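Local coordinates for protein 16S rRNA (adenine(1408)-N(1))-methyltransferase (Escherichia coli, PDB 3MTE) that methylates the N1 position of adenine 1408 in the 16S rRNA of assembled 30S subunits, using S-adenosylmethionine and conferring resistance to several aminoglycosides, at residues Leu45-Gln50 with Gly78-Val83; Leu97-Asp102 with Leu131-Ala136; Phe140-Ser145 with Ser211-Ser216; Ile118-Asp123 with Lys172-Asn177. All blocks are in the same frame, centred on the assembly; numbering follows the deposited sequence. Where two conformers were deposited one is given.

Interaction 1 (Leu45-Gln50 with Gly78-Val83)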
# COMPACT_ATOMS: atom_id res chain seq x y z
N LEU A 45 -3.83 -11.84 3.37
CA LEU A 45 -5.15 -11.21 3.29
C LEU A 45 -6.05 -11.92 2.30
O LEU A 45 -7.22 -12.18 2.59
CB LEU A 45 -5.02 -9.74 2.88
CG LEU A 45 -4.34 -8.85 3.93
CD1 LEU A 45 -4.17 -7.41 3.44
CD2 LEU A 45 -5.14 -8.90 5.23
N ALA A 46 -5.50 -12.21 1.12
CA ALA A 46 -6.30 -12.80 0.04
C ALA A 46 -6.77 -14.20 0.37
O ALA A 46 -7.92 -14.56 0.10
CB ALA A 46 -5.51 -12.81 -1.26
N ILE A 47 -5.88 -15.01 0.95
CA ILE A 47 -6.25 -16.39 1.23
C ILE A 47 -7.36 -16.45 2.28
O ILE A 47 -8.20 -17.36 2.25
CB ILE A 47 -5.04 -17.26 1.63
CG1 ILE A 47 -5.36 -18.74 1.40
CG2 ILE A 47 -4.67 -17.02 3.07
CD1 ILE A 47 -4.15 -19.66 1.43
N ASN A 48 -7.37 -15.47 3.17
CA ASN A 48 -8.37 -15.42 4.24
C ASN A 48 -9.65 -14.65 3.89
O ASN A 48 -10.61 -14.67 4.66
CB ASN A 48 -7.75 -14.86 5.52
CG ASN A 48 -6.75 -15.82 6.14
OD1 ASN A 48 -5.57 -15.50 6.27
ND2 ASN A 48 -7.21 -17.01 6.49
N ASP A 49 -9.66 -13.97 2.75
CA ASP A 49 -10.85 -13.26 2.30
C ASP A 49 -11.08 -13.42 0.81
O ASP A 49 -10.65 -12.57 0.03
CB ASP A 49 -10.79 -11.78 2.64
CG ASP A 49 -12.08 -11.05 2.28
OD1 ASP A 49 -13.06 -11.73 1.92
OD2 ASP A 49 -12.12 -9.80 2.35
N GLN A 50 -11.76 -14.50 0.43
CA GLN A 50 -12.01 -14.80 -0.97
C GLN A 50 -13.08 -13.92 -1.61
O GLN A 50 -13.37 -14.07 -2.79
CB GLN A 50 -12.38 -16.27 -1.13
CG GLN A 50 -11.20 -17.22 -0.95
CD GLN A 50 -10.19 -17.09 -2.07
OE1 GLN A 50 -10.47 -17.46 -3.22
NE2 GLN A 50 -9.01 -16.57 -1.75
N GLY A 78 -1.37 -23.85 -2.95
CA GLY A 78 -1.25 -22.46 -2.53
C GLY A 78 -1.71 -21.41 -3.54
O GLY A 78 -1.62 -20.21 -3.25
N GLY A 79 -2.19 -21.84 -4.70
CA GLY A 79 -2.66 -20.92 -5.72
C GLY A 79 -3.87 -20.12 -5.27
O GLY A 79 -4.68 -20.63 -4.49
N LEU A 80 -3.99 -18.88 -5.74
CA LEU A 80 -5.15 -18.03 -5.46
C LEU A 80 -5.69 -17.43 -6.76
O LEU A 80 -4.93 -17.26 -7.72
CB LEU A 80 -4.76 -16.89 -4.51
CG LEU A 80 -4.29 -17.26 -3.11
CD1 LEU A 80 -3.82 -16.01 -2.33
CD2 LEU A 80 -5.40 -18.00 -2.36
N SER A 81 -6.97 -17.09 -6.80
CA SER A 81 -7.54 -16.44 -7.98
C SER A 81 -7.92 -14.98 -7.72
O SER A 81 -8.32 -14.27 -8.64
CB SER A 81 -8.75 -17.23 -8.51
OG SER A 81 -9.73 -17.40 -7.52
N ASN A 82 -7.77 -14.54 -6.48
CA ASN A 82 -8.17 -13.19 -6.08
C ASN A 82 -7.00 -12.24 -5.80
O ASN A 82 -7.12 -11.33 -4.98
CB ASN A 82 -9.14 -13.23 -4.89
CG ASN A 82 -8.49 -13.74 -3.61
OD1 ASN A 82 -7.60 -14.60 -3.64
ND2 ASN A 82 -8.92 -13.20 -2.47
N VAL A 83 -5.89 -12.45 -6.49
CA VAL A 83 -4.71 -11.59 -6.34
C VAL A 83 -4.08 -11.29 -7.68
O VAL A 83 -3.89 -12.19 -8.50
CB VAL A 83 -3.61 -12.27 -5.50
CG1 VAL A 83 -2.31 -11.41 -5.49
CG2 VAL A 83 -4.08 -12.52 -4.10
O HOH W 1 -8.72 -18.13 -4.98
O HOH W 2 -11.58 -16.22 -5.64

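Interaction 2 (Leu97-Asp102 with Leu131-Ala136)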
# COMPACT_ATOMS: atom_id res chain seq x y z
N LEU A 97 -6.48 1.62 -13.32
CA LEU A 97 -6.82 1.40 -11.92
C LEU A 97 -7.63 2.54 -11.31
O LEU A 97 -7.90 2.54 -10.12
CB LEU A 97 -5.56 1.19 -11.09
CG LEU A 97 -4.70 -0.01 -11.47
CD1 LEU A 97 -3.46 -0.05 -10.57
CD2 LEU A 97 -5.50 -1.30 -11.33
N LYS A 98 -8.03 3.51 -12.13
CA LYS A 98 -8.76 4.66 -11.61
C LYS A 98 -10.13 4.27 -11.05
O LYS A 98 -10.88 3.51 -11.69
CB LYS A 98 -8.95 5.72 -12.71
CG LYS A 98 -7.72 6.56 -12.97
CD LYS A 98 -8.10 7.90 -13.58
CE LYS A 98 -6.98 8.91 -13.45
NZ LYS A 98 -7.39 10.23 -13.99
N ASN A 99 -10.44 4.78 -9.86
CA ASN A 99 -11.80 4.64 -9.31
C ASN A 99 -12.21 3.18 -9.06
O ASN A 99 -13.39 2.83 -9.17
CB ASN A 99 -12.79 5.32 -10.26
CG ASN A 99 -14.19 5.41 -9.69
OD1 ASN A 99 -14.38 5.80 -8.54
ND2 ASN A 99 -15.19 5.06 -10.50
N ILE A 100 -11.25 2.32 -8.74
CA ILE A 100 -11.52 0.89 -8.62
C ILE A 100 -11.58 0.36 -7.17
O ILE A 100 -12.31 -0.59 -6.88
CB ILE A 100 -10.51 0.06 -9.46
CG1 ILE A 100 -10.98 -1.38 -9.63
CG2 ILE A 100 -9.13 0.08 -8.85
CD1 ILE A 100 -9.98 -2.24 -10.38
N ALA A 101 -10.84 0.98 -6.26
CA ALA A 101 -10.64 0.40 -4.93
C ALA A 101 -11.69 0.79 -3.89
O ALA A 101 -12.03 1.97 -3.76
CB ALA A 101 -9.23 0.75 -4.39
N ASP A 102 -12.17 -0.20 -3.14
CA ASP A 102 -13.02 0.06 -1.97
C ASP A 102 -12.17 0.42 -0.76
O ASP A 102 -12.66 1.02 0.21
CB ASP A 102 -13.90 -1.14 -1.65
CG ASP A 102 -14.84 -1.49 -2.79
OD1 ASP A 102 -15.94 -0.89 -2.85
OD2 ASP A 102 -14.48 -2.33 -3.64
N LEU A 131 -7.15 6.29 -7.36
CA LEU A 131 -7.32 4.84 -7.49
C LEU A 131 -8.55 4.35 -6.75
O LEU A 131 -9.01 3.22 -6.96
CB LEU A 131 -6.12 4.10 -6.90
CG LEU A 131 -4.72 4.40 -7.41
CD1 LEU A 131 -3.71 3.61 -6.59
CD2 LEU A 131 -4.60 4.07 -8.89
N ALA A 132 -9.06 5.18 -5.85
CA ALA A 132 -10.10 4.73 -4.94
C ALA A 132 -11.46 5.26 -5.31
O ALA A 132 -11.59 6.33 -5.91
CB ALA A 132 -9.74 5.11 -3.50
N LYS A 133 -12.49 4.51 -4.93
CA LYS A 133 -13.85 4.96 -5.12
C LYS A 133 -14.19 5.95 -4.02
O LYS A 133 -13.53 5.99 -2.98
CB LYS A 133 -14.82 3.77 -5.11
CG LYS A 133 -14.53 2.76 -6.22
CD LYS A 133 -15.67 1.79 -6.44
CE LYS A 133 -15.68 0.70 -5.39
NZ LYS A 133 -16.90 -0.17 -5.52
N LYS A 134 -15.22 6.76 -4.27
CA LYS A 134 -15.68 7.73 -3.29
C LYS A 134 -15.86 7.06 -1.93
O LYS A 134 -16.52 6.01 -1.83
CB LYS A 134 -17.01 8.32 -3.76
CG LYS A 134 -17.54 9.45 -2.90
CD LYS A 134 -18.84 10.00 -3.48
CE LYS A 134 -19.33 11.21 -2.70
NZ LYS A 134 -20.48 11.86 -3.39
N GLU A 135 -15.27 7.66 -0.91
CA GLU A 135 -15.37 7.18 0.47
C GLU A 135 -14.68 5.84 0.76
O GLU A 135 -14.97 5.19 1.77
CB GLU A 135 -16.83 7.14 0.95
CG GLU A 135 -17.43 8.52 1.16
CD GLU A 135 -16.69 9.33 2.22
OE1 GLU A 135 -16.37 8.77 3.30
OE2 GLU A 135 -16.44 10.53 1.98
N ALA A 136 -13.76 5.43 -0.11
CA ALA A 136 -12.93 4.26 0.16
C ALA A 136 -12.18 4.44 1.46
O ALA A 136 -11.78 5.55 1.82
CB ALA A 136 -11.94 4.01 -0.97
O HOH W 3 -16.45 6.48 -6.85
O HOH W 4 -15.51 -3.16 -5.95

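Interaction 3 (Phe140-Ser145 with Ser211-Ser216)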
# COMPACT_ATOMS: atom_id res chain seq x y z
N PHE A 140 -2.36 4.49 6.15
CA PHE A 140 -0.94 4.62 5.88
C PHE A 140 -0.24 4.26 7.19
O PHE A 140 -0.54 4.84 8.24
CB PHE A 140 -0.56 6.06 5.54
CG PHE A 140 -1.33 6.66 4.37
CD1 PHE A 140 -1.79 5.86 3.33
CD2 PHE A 140 -1.53 8.03 4.30
CE1 PHE A 140 -2.48 6.42 2.24
CE2 PHE A 140 -2.22 8.61 3.23
CZ PHE A 140 -2.68 7.80 2.19
N VAL A 141 0.67 3.29 7.16
CA VAL A 141 1.40 2.92 8.38
C VAL A 141 2.88 3.22 8.16
O VAL A 141 3.48 2.68 7.24
CB VAL A 141 1.19 1.44 8.73
CG1 VAL A 141 1.98 1.06 9.96
CG2 VAL A 141 -0.32 1.15 8.96
N THR A 142 3.45 4.10 8.99
CA THR A 142 4.79 4.60 8.72
C THR A 142 5.72 4.45 9.92
O THR A 142 5.27 4.43 11.06
CB THR A 142 4.76 6.10 8.35
OG1 THR A 142 4.12 6.82 9.40
CG2 THR A 142 3.99 6.32 7.03
N THR A 143 7.02 4.37 9.61
CA THR A 143 8.10 4.35 10.59
C THR A 143 9.39 4.61 9.80
O THR A 143 9.42 4.43 8.57
CB THR A 143 8.16 2.97 11.29
OG1 THR A 143 9.09 3.03 12.39
CG2 THR A 143 8.61 1.89 10.31
N TYR A 144 10.46 5.04 10.46
CA TYR A 144 11.74 5.15 9.77
C TYR A 144 12.30 3.75 9.60
O TYR A 144 12.24 2.95 10.53
CB TYR A 144 12.74 6.00 10.57
CG TYR A 144 12.35 7.45 10.72
CD1 TYR A 144 12.27 8.29 9.62
CD2 TYR A 144 12.10 7.98 11.98
CE1 TYR A 144 11.93 9.62 9.76
CE2 TYR A 144 11.77 9.32 12.13
CZ TYR A 144 11.68 10.13 11.02
OH TYR A 144 11.34 11.46 11.17
N SER A 145 12.83 3.44 8.42
CA SER A 145 13.37 2.10 8.15
C SER A 145 14.63 1.82 8.95
O SER A 145 14.87 0.69 9.37
CB SER A 145 13.68 1.94 6.66
OG SER A 145 12.51 2.10 5.88
N SER A 211 8.99 3.27 17.05
CA SER A 211 7.66 3.87 16.99
C SER A 211 7.06 3.69 15.59
O SER A 211 7.72 3.94 14.59
CB SER A 211 7.72 5.38 17.29
OG SER A 211 8.54 5.66 18.41
N PHE A 212 5.80 3.28 15.53
CA PHE A 212 5.08 3.19 14.25
C PHE A 212 3.83 4.05 14.34
O PHE A 212 3.30 4.23 15.44
CB PHE A 212 4.67 1.74 13.94
CG PHE A 212 5.81 0.76 14.02
CD1 PHE A 212 6.48 0.36 12.86
CD2 PHE A 212 6.20 0.23 15.25
CE1 PHE A 212 7.52 -0.56 12.94
CE2 PHE A 212 7.24 -0.69 15.33
CZ PHE A 212 7.90 -1.08 14.18
N PHE A 213 3.36 4.56 13.20
CA PHE A 213 2.17 5.42 13.19
C PHE A 213 1.20 4.99 12.14
O PHE A 213 1.60 4.67 11.02
CB PHE A 213 2.60 6.85 12.91
CG PHE A 213 3.66 7.31 13.85
CD1 PHE A 213 3.33 7.73 15.12
CD2 PHE A 213 4.99 7.27 13.47
CE1 PHE A 213 4.31 8.12 16.01
CE2 PHE A 213 5.97 7.67 14.35
CZ PHE A 213 5.64 8.10 15.61
N ARG A 214 -0.07 4.96 12.50
CA ARG A 214 -1.11 4.60 11.54
C ARG A 214 -2.05 5.78 11.38
O ARG A 214 -2.67 6.24 12.35
CB ARG A 214 -1.87 3.37 12.01
CG ARG A 214 -3.08 3.01 11.17
CD ARG A 214 -3.74 1.76 11.71
NE ARG A 214 -4.82 1.29 10.85
CZ ARG A 214 -6.11 1.58 11.03
NH1 ARG A 214 -6.49 2.36 12.02
NH2 ARG A 214 -7.02 1.09 10.19
N VAL A 215 -2.14 6.30 10.16
CA VAL A 215 -3.09 7.35 9.83
C VAL A 215 -4.14 6.69 8.95
O VAL A 215 -3.80 6.04 7.96
CB VAL A 215 -2.40 8.49 9.04
CG1 VAL A 215 -3.43 9.51 8.55
CG2 VAL A 215 -1.33 9.17 9.92
N SER A 216 -5.41 6.82 9.33
CA SER A 216 -6.47 6.17 8.57
C SER A 216 -7.67 7.07 8.41
O SER A 216 -7.86 8.05 9.14
CB SER A 216 -6.88 4.85 9.24
OG SER A 216 -7.46 5.09 10.50
O HOH W 5 9.73 5.92 13.33

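Interaction 4 (Ile118-Asp123 with Lys172-Asn177)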
# COMPACT_ATOMS: atom_id res chain seq x y z
N ILE A 118 4.62 11.51 4.01
CA ILE A 118 4.78 12.34 5.20
C ILE A 118 4.85 13.84 4.94
O ILE A 118 4.48 14.63 5.81
CB ILE A 118 5.98 11.87 6.05
CG1 ILE A 118 7.29 12.14 5.33
CG2 ILE A 118 5.83 10.38 6.35
CD1 ILE A 118 8.52 11.64 6.12
N LYS A 119 5.27 14.24 3.75
CA LYS A 119 5.38 15.67 3.45
C LYS A 119 4.07 16.46 3.63
O LYS A 119 4.04 17.45 4.37
CB LYS A 119 6.01 15.90 2.06
CG LYS A 119 6.27 17.38 1.76
CD LYS A 119 6.75 17.56 0.33
CE LYS A 119 6.87 19.04 -0.03
NZ LYS A 119 7.21 19.22 -1.47
N PRO A 120 2.99 16.05 2.95
CA PRO A 120 2.88 15.02 1.92
C PRO A 120 3.05 15.63 0.53
O PRO A 120 2.91 16.85 0.36
CB PRO A 120 1.45 14.52 2.07
CG PRO A 120 0.68 15.72 2.62
CD PRO A 120 1.68 16.70 3.20
N ASN A 121 3.36 14.79 -0.46
CA ASN A 121 3.41 15.25 -1.84
C ASN A 121 1.98 15.23 -2.39
O ASN A 121 1.42 14.15 -2.61
CB ASN A 121 4.33 14.36 -2.66
CG ASN A 121 4.50 14.88 -4.07
OD1 ASN A 121 3.53 15.14 -4.76
ND2 ASN A 121 5.75 15.04 -4.49
N ARG A 122 1.42 16.41 -2.60
CA ARG A 122 0.02 16.55 -2.99
C ARG A 122 -0.27 15.89 -4.33
O ARG A 122 -1.30 15.22 -4.50
CB ARG A 122 -0.35 18.04 -3.07
CG ARG A 122 -1.82 18.35 -2.85
CD ARG A 122 -2.10 19.85 -2.96
NE ARG A 122 -0.91 20.65 -2.69
CZ ARG A 122 -0.57 21.11 -1.50
NH1 ARG A 122 -1.33 20.85 -0.44
NH2 ARG A 122 0.53 21.84 -1.35
N ASP A 123 0.62 16.10 -5.29
CA ASP A 123 0.41 15.61 -6.65
C ASP A 123 0.40 14.09 -6.66
O ASP A 123 -0.45 13.47 -7.30
CB ASP A 123 1.50 16.15 -7.58
CG ASP A 123 1.45 17.65 -7.73
OD1 ASP A 123 0.33 18.20 -7.89
OD2 ASP A 123 2.52 18.29 -7.68
N LYS A 172 -3.26 17.43 8.30
CA LYS A 172 -4.65 17.09 8.01
C LYS A 172 -5.18 17.87 6.80
O LYS A 172 -5.85 17.31 5.93
CB LYS A 172 -5.54 17.36 9.23
CG LYS A 172 -7.03 17.12 8.95
CD LYS A 172 -7.89 17.61 10.10
CE LYS A 172 -7.49 16.97 11.42
NZ LYS A 172 -8.21 17.61 12.56
N ALA A 173 -4.89 19.17 6.76
CA ALA A 173 -5.35 20.01 5.65
C ALA A 173 -4.70 19.60 4.33
O ALA A 173 -5.35 19.55 3.29
CB ALA A 173 -5.09 21.47 5.95
N GLU A 174 -3.40 19.32 4.37
CA GLU A 174 -2.68 18.90 3.18
C GLU A 174 -3.18 17.56 2.65
O GLU A 174 -3.32 17.37 1.44
CB GLU A 174 -1.18 18.80 3.46
CG GLU A 174 -0.54 20.12 3.82
CD GLU A 174 0.55 20.52 2.85
OE1 GLU A 174 0.39 20.25 1.64
OE2 GLU A 174 1.56 21.09 3.30
N LEU A 175 -3.43 16.60 3.54
CA LEU A 175 -3.97 15.33 3.08
C LEU A 175 -5.35 15.57 2.48
O LEU A 175 -5.70 14.98 1.46
CB LEU A 175 -4.08 14.31 4.21
CG LEU A 175 -2.93 13.35 4.50
CD1 LEU A 175 -3.49 11.99 4.87
CD2 LEU A 175 -1.94 13.24 3.35
N SER A 176 -6.14 16.42 3.13
CA SER A 176 -7.48 16.74 2.65
C SER A 176 -7.44 17.32 1.23
O SER A 176 -8.25 16.96 0.38
CB SER A 176 -8.20 17.70 3.60
OG SER A 176 -9.50 18.00 3.12
N ASN A 177 -6.48 18.21 0.98
CA ASN A 177 -6.29 18.76 -0.36
C ASN A 177 -5.91 17.68 -1.38
O ASN A 177 -6.12 17.85 -2.58
CB ASN A 177 -5.22 19.85 -0.36
CG ASN A 177 -5.70 21.13 0.30
OD1 ASN A 177 -6.90 21.33 0.49
ND2 ASN A 177 -4.76 22.01 0.64
O HOH W 6 2.92 19.41 1.11

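Interaction 1 (Leu45-Gln50 with Gly78-Val83)
Asn82 reaches across to the end of helix 40-48 and gives a hydrogen from ND2 to Ala46 O, 3.1 Å away and nearly straight at 166°. The oxygen lies in the plane of the Asn82 amide, while the donor is tilted from the plane of the Ala46 carbonyl. The same oxygen also takes Gln50 NE2, at 2.9 Å and from above its plane, and the backbone N of Asp49, so three N-H groups close off the last turn of the helix. The bend at chi2 (-68°) folds Gln50 back so that NE2 also reaches Asn82 OD1, a weak bond at 3.1 Å; the two amide planes stand 65° apart. On the outer side Gln50 OE1 accepts from two waters, one bound in turn to Ser81 N and the other to Ser81 OG. Beside this polar group Leu80 splits its methyls: CD1 packs on Ala46 CB at 3.8 Å, and CD2 lies at the same distance from Ile47 CG1. One shell further out, Asn82 ND2 also donates to Thr52 O, Thr52 OG1 bonds Asp49 OD2, and Asp49 OD1 takes Asn51 N. The arrangement joins a helix end to the loop leading into edge strand 83-87 of the Rossmann-like methyltransferase fold.

Interaction 2 (Leu97-Asp102 with Leu131-Ala136)
Ala101 and Ala132 form a parallel beta bridge, their CA atoms 4.4 Å apart, just after a type II turn running from Leu97 to Ile100. Leu131 O takes two backbone donors there: Ala101 N in the plane of the carbonyl, and Ile100 N from well above it, both at 3.0 Å. One residue on, Lys133 N returns an almost straight bond to Ala101 O (2.8 Å, 178°), and the chain then bends through a second type II turn, Lys133 to Ala136. Among the side chains, Leu131 CD2 rests on Leu97 CB at 3.7 Å. Lys133 runs over the backbone of the other segment, with CG beside Asn99 O, and a bend at chi3 (-78°) brings its ammonium alongside the Asp102 carboxylate. NZ meets OD1 at 2.9 Å in a salt bridge whose hydrogen bond is weak. Asp102 OD2 is held by Val30 N of the neighbouring strand 29-34 and by a water that also touches NZ weakly. Another water links Asn99 OD1 to Lys134 N. The carboxylate thus divides its two oxygens between the lysine and the backbone of strand 29-34, and the nearby positive charge probably favours its ionised form where strands 29-34 and 101-107 begin.

Interaction 3 (Phe140-Ser145 with Ser211-Ser216)
Ser211 O receives the hydroxyl of Thr143 at 2.7 Å, the donor tilted 29° from the carbonyl plane, and a water that also accepts from Tyr144 N. This grip finishes an antiparallel pairing between strands 136-142 and 212-219 in the seven-stranded sheet of a Rossmann-like methyltransferase, where order 3-2-1-4-5-7-6 places strand 212-219 between its two antiparallel neighbours. Phe140 with Val215 and Thr142 with Phe213 are hydrogen-bonded pairs, each joined by two backbone bonds of 2.8 to 2.9 Å. Between them Val141 and Arg214 form the non-hydrogen-bonded pair, with Val141 CG2 against Arg214 CG at 4.0 Å; Val141 also touches Phe108, one of the residues that bind the cofactor. The arginine then extends away to Glu139, which forms a salt bridge with NE, and Ser216 CB lies over one face of its guanidinium, toward the rim. On the opposite side of the sheet, Thr142 OG1 meets Phe213 CB at 3.8 Å, the two side chains crossing at about a right angle, while helix 111-118 packs on Phe140 and Thr142. With OG1 of Thr143 anti to the backbone N (chi1 -171°), the hydroxyl is turned to Ser211 and the carbon branch lies alongside Phe212, both side chains pointing the same way. The closest carbons there are Thr143 CB and Phe212 CD1, 3.5 Å apart.

Interaction 4 (Ile118-Asp123 with Lys172-Asn177)
Pro120, which follows a cis peptide bond, lies in the loop before helix 122-129 and faces Glu174 of helix 169-177 with their CA atoms 6.9 Å apart. Its ring crosses the glutamate side chain at a slant: CD touches Glu174 CB at 3.6 Å, and CG reaches Leu175 CD2 at 3.7 Å. The ring therefore rests on two successive residues of the helix. Leu175 continues the apolar layer inward, packing on Leu125 of helix 122-129 and on Phe180 and Ile182 of strand 180-188. Asn121 is the N-cap of helix 122-129, its OD1 accepting from Ile124 N, and Arg122 follows in the first turn. In the methyltransferase fold this is the place where the N-terminal end of helix 122-129, which leads into strand 132-133, meets the C-terminal end of helix 169-177, which leads into edge strand 180-188. Toward solvent the contact turns ionic. Arg122 was modelled in two conformers, so its ion pair probably holds for only part of the molecules. In the one described, a bend at chi3 leaves the guanidinium nearly parallel to the Glu174 carboxylate (6° between the planes), with OE1 stepped out of the guanidinium plane. NH1 and OE1 meet at 2.8 Å as a salt bridge, though the bond angle of 122° makes the hydrogen bond weak. A water donates both to that OE1 and to Pro120 O, each at 2.7 Å. In the same conformer Asn177 runs side by side with Arg122, and its CB approaches Arg122 CD at 4.1 Å, an approach equally doubtful.

Interaction 3 is the buried one, a run of backbone bonds inside the main sheet; interactions 1, 2 and 4 are partly buried and mix apolar packing with polar or charged groups nearer the surface. Interactions 2 and 3 work on the same sheet, at the start of strand 136-142 and at its end, and their centres lie 22 Å apart. Interaction 4 joins helix ends and touches interaction 3 through Phe140 CE2 and Leu175 CD1 at 4.0 Å. Interaction 1 sits across the chain's centre from interaction 4, and its polar part is made of neutral amides and waters, whereas salt bridges cross interactions 2 and 4. Along the chain, interaction 4 interlocks with both 2 and 3.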